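Local coordinates for hydroxyglutarate synthase (Pseudomonas putida, PDB 6W1G), which catalyses the iron(II)-dependent, oxygen-consuming decarboxylation and hydroxylation of 2-oxoadipate to D-2-hydroxyglutarate in D-lysine catabolism, at residues A[98-102]-A[425-429]. Sequence-based numbering, arbitrary orientation.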
loop_
_atom_site.group_PDB
_atom_site.type_symbol
_atom_site.label_atom_id
_atom_site.label_comp_id
_atom_site.label_asym_id
_atom_site.label_seq_id
_atom_site.Cartn_x
_atom_site.Cartn_y
_atom_site.Cartn_z
ATOM N N TYR A 98 0.125 -11.584 1.351
ATOM C CA TYR A 98 -0.981 -12.135 2.119
ATOM C C TYR A 98 -0.798 -11.723 3.572
ATOM O O TYR A 98 0.280 -11.872 4.153
ATOM C CB TYR A 98 -1.007 -13.670 1.996
ATOM C CG TYR A 98 -2.057 -14.279 2.886
ATOM C CD1 TYR A 98 -3.415 -14.051 2.661
ATOM C CD2 TYR A 98 -1.710 -15.050 3.978
ATOM C CE1 TYR A 98 -4.384 -14.558 3.478
ATOM C CE2 TYR A 98 -2.683 -15.578 4.803
ATOM C CZ TYR A 98 -4.016 -15.349 4.551
ATOM O OH TYR A 98 -4.946 -15.907 5.411
ATOM N N TYR A 99 -1.861 -11.153 4.141
ATOM C CA TYR A 99 -1.845 -10.560 5.474
ATOM C C TYR A 99 -3.013 -11.157 6.238
ATOM O O TYR A 99 -4.166 -10.891 5.901
ATOM C CB TYR A 99 -2.007 -9.048 5.417
ATOM C CG TYR A 99 -0.996 -8.356 4.515
ATOM C CD1 TYR A 99 -1.204 -8.295 3.133
ATOM C CD2 TYR A 99 0.149 -7.771 5.016
ATOM C CE1 TYR A 99 -0.292 -7.686 2.298
ATOM C CE2 TYR A 99 1.060 -7.169 4.192
ATOM C CZ TYR A 99 0.843 -7.117 2.851
ATOM O OH TYR A 99 1.789 -6.510 2.048
ATOM N N ASP A 100 -2.740 -11.974 7.233
ATOM C CA ASP A 100 -3.790 -12.655 7.984
ATOM C C ASP A 100 -3.907 -12.051 9.365
ATOM O O ASP A 100 -3.003 -12.197 10.193
ATOM C CB ASP A 100 -3.431 -14.127 8.064
ATOM C CG ASP A 100 -4.492 -14.954 8.730
ATOM O OD1 ASP A 100 -5.618 -14.449 8.854
ATOM O OD2 ASP A 100 -4.180 -16.089 9.106
ATOM N N LEU A 101 -5.010 -11.367 9.605
ATOM C CA LEU A 101 -5.247 -10.781 10.911
ATOM C C LEU A 101 -6.022 -11.683 11.857
ATOM O O LEU A 101 -6.300 -11.264 12.987
ATOM C CB LEU A 101 -5.968 -9.445 10.774
ATOM C CG LEU A 101 -5.085 -8.261 10.409
ATOM C CD1 LEU A 101 -5.918 -7.133 9.852
ATOM C CD2 LEU A 101 -4.283 -7.799 11.629
ATOM N N SER A 102 -6.396 -12.898 11.437
ATOM C CA SER A 102 -7.063 -13.814 12.360
ATOM C C SER A 102 -6.258 -13.999 13.641
ATOM O O SER A 102 -6.835 -14.222 14.710
ATOM C CB SER A 102 -7.304 -15.168 11.686
ATOM O OG SER A 102 -8.012 -15.042 10.463
ATOM N N ASN A 425 -5.060 -20.906 6.039
ATOM C CA ASN A 425 -5.699 -19.611 5.804
ATOM C C ASN A 425 -5.311 -19.028 4.450
ATOM O O ASN A 425 -6.184 -18.563 3.709
ATOM C CB ASN A 425 -5.445 -18.645 6.960
ATOM C CG ASN A 425 -6.141 -19.102 8.263
ATOM O OD1 ASN A 425 -6.943 -20.030 8.259
ATOM N ND2 ASN A 425 -5.850 -18.429 9.359
ATOM N N ARG A 426 -4.022 -19.060 4.095
ATOM C CA ARG A 426 -3.630 -18.538 2.782
ATOM C C ARG A 426 -4.290 -19.347 1.668
ATOM O O ARG A 426 -4.727 -18.793 0.661
ATOM C CB ARG A 426 -2.114 -18.543 2.638
ATOM C CG ARG A 426 -1.637 -18.176 1.236
ATOM C CD ARG A 426 -0.140 -18.361 1.062
ATOM N NE ARG A 426 0.633 -17.518 1.963
ATOM C CZ ARG A 426 1.458 -16.551 1.570
ATOM N NH1 ARG A 426 1.639 -16.303 0.278
ATOM N NH2 ARG A 426 2.105 -15.843 2.479
ATOM N N GLU A 427 -4.349 -20.668 1.826
ATOM C CA GLU A 427 -4.987 -21.494 0.806
ATOM C C GLU A 427 -6.464 -21.146 0.659
ATOM O O GLU A 427 -6.977 -21.092 -0.458
ATOM C CB GLU A 427 -4.798 -22.971 1.151
ATOM C CG GLU A 427 -3.355 -23.444 1.044
ATOM C CD GLU A 427 -3.118 -24.832 1.641
ATOM O OE1 GLU A 427 -4.079 -25.514 2.056
ATOM O OE2 GLU A 427 -1.949 -25.250 1.707
ATOM N N ALA A 428 -7.156 -20.916 1.781
ATOM C CA ALA A 428 -8.549 -20.496 1.722
ATOM C C ALA A 428 -8.669 -19.146 1.033
ATOM O O ALA A 428 -9.590 -18.933 0.240
ATOM C CB ALA A 428 -9.156 -20.413 3.125
ATOM N N PHE A 429 -7.758 -18.213 1.341
ATOM C CA PHE A 429 -7.800 -16.917 0.696
ATOM C C PHE A 429 -7.629 -17.072 -0.808
ATOM O O PHE A 429 -8.338 -16.443 -1.595
ATOM C CB PHE A 429 -6.703 -16.025 1.263
ATOM C CG PHE A 429 -6.791 -14.599 0.767
ATOM C CD1 PHE A 429 -7.637 -13.687 1.362
ATOM C CD2 PHE A 429 -6.050 -14.197 -0.328
ATOM C CE1 PHE A 429 -7.754 -12.378 0.901
ATOM C CE2 PHE A 429 -6.154 -12.891 -0.800
ATOM C CZ PHE A 429 -6.993 -11.978 -0.174
#
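Tyr98 and Asp100, alternate residues of strand 94-100, face Arg426 and Asn425 on helix 424-433; the axes of 98-100 and 425-429 approach to 9.6 Å with their N-to-C directions at 120°. This strand is one of the two outermost in the five-stranded mixed sheet. With CG anti to the backbone N (chi1 174°), the Tyr98 ring lies across the helix, over Arg426. Arg426 CA sits over one face, 3.9 Å from the ring centroid, in a CH-pi contact. The Arg426 chain then bends at chi3 (-61°) and runs back past the ring, and its guanidinium face lies against Tyr98 CB, which is 3.8 Å from Arg426 CZ. Phe429 meets the tyrosine obliquely, its CB 3.5 Å from Tyr98 CE1. The phenol OH reaches Asn425 CB but hydrogen-bonds to His109, whose ring also meets Phe429 edge-to-face. The polar link is Asn425 ND2 to Asp100 OD2, 2.9 Å long and nearly straight; the acceptor lies almost in the amide plane, although carboxylate and amide stand nearly perpendicular. Asp100 OD1 takes two further bonds, from Ser102 OG on its syn side and from Ser102 N above the carboxylate plane, the latter closing an Asx turn. Arg134 binds Asn425 OD1, so both ends of the amide are held. The carboxylate thus couples the Asx turn of residues 100-102 to the helix, and the three donors would probably stabilise its negative charge. The Asp100 side chain is about 6 Å from that of Val402, which binds 2-oxoadipate.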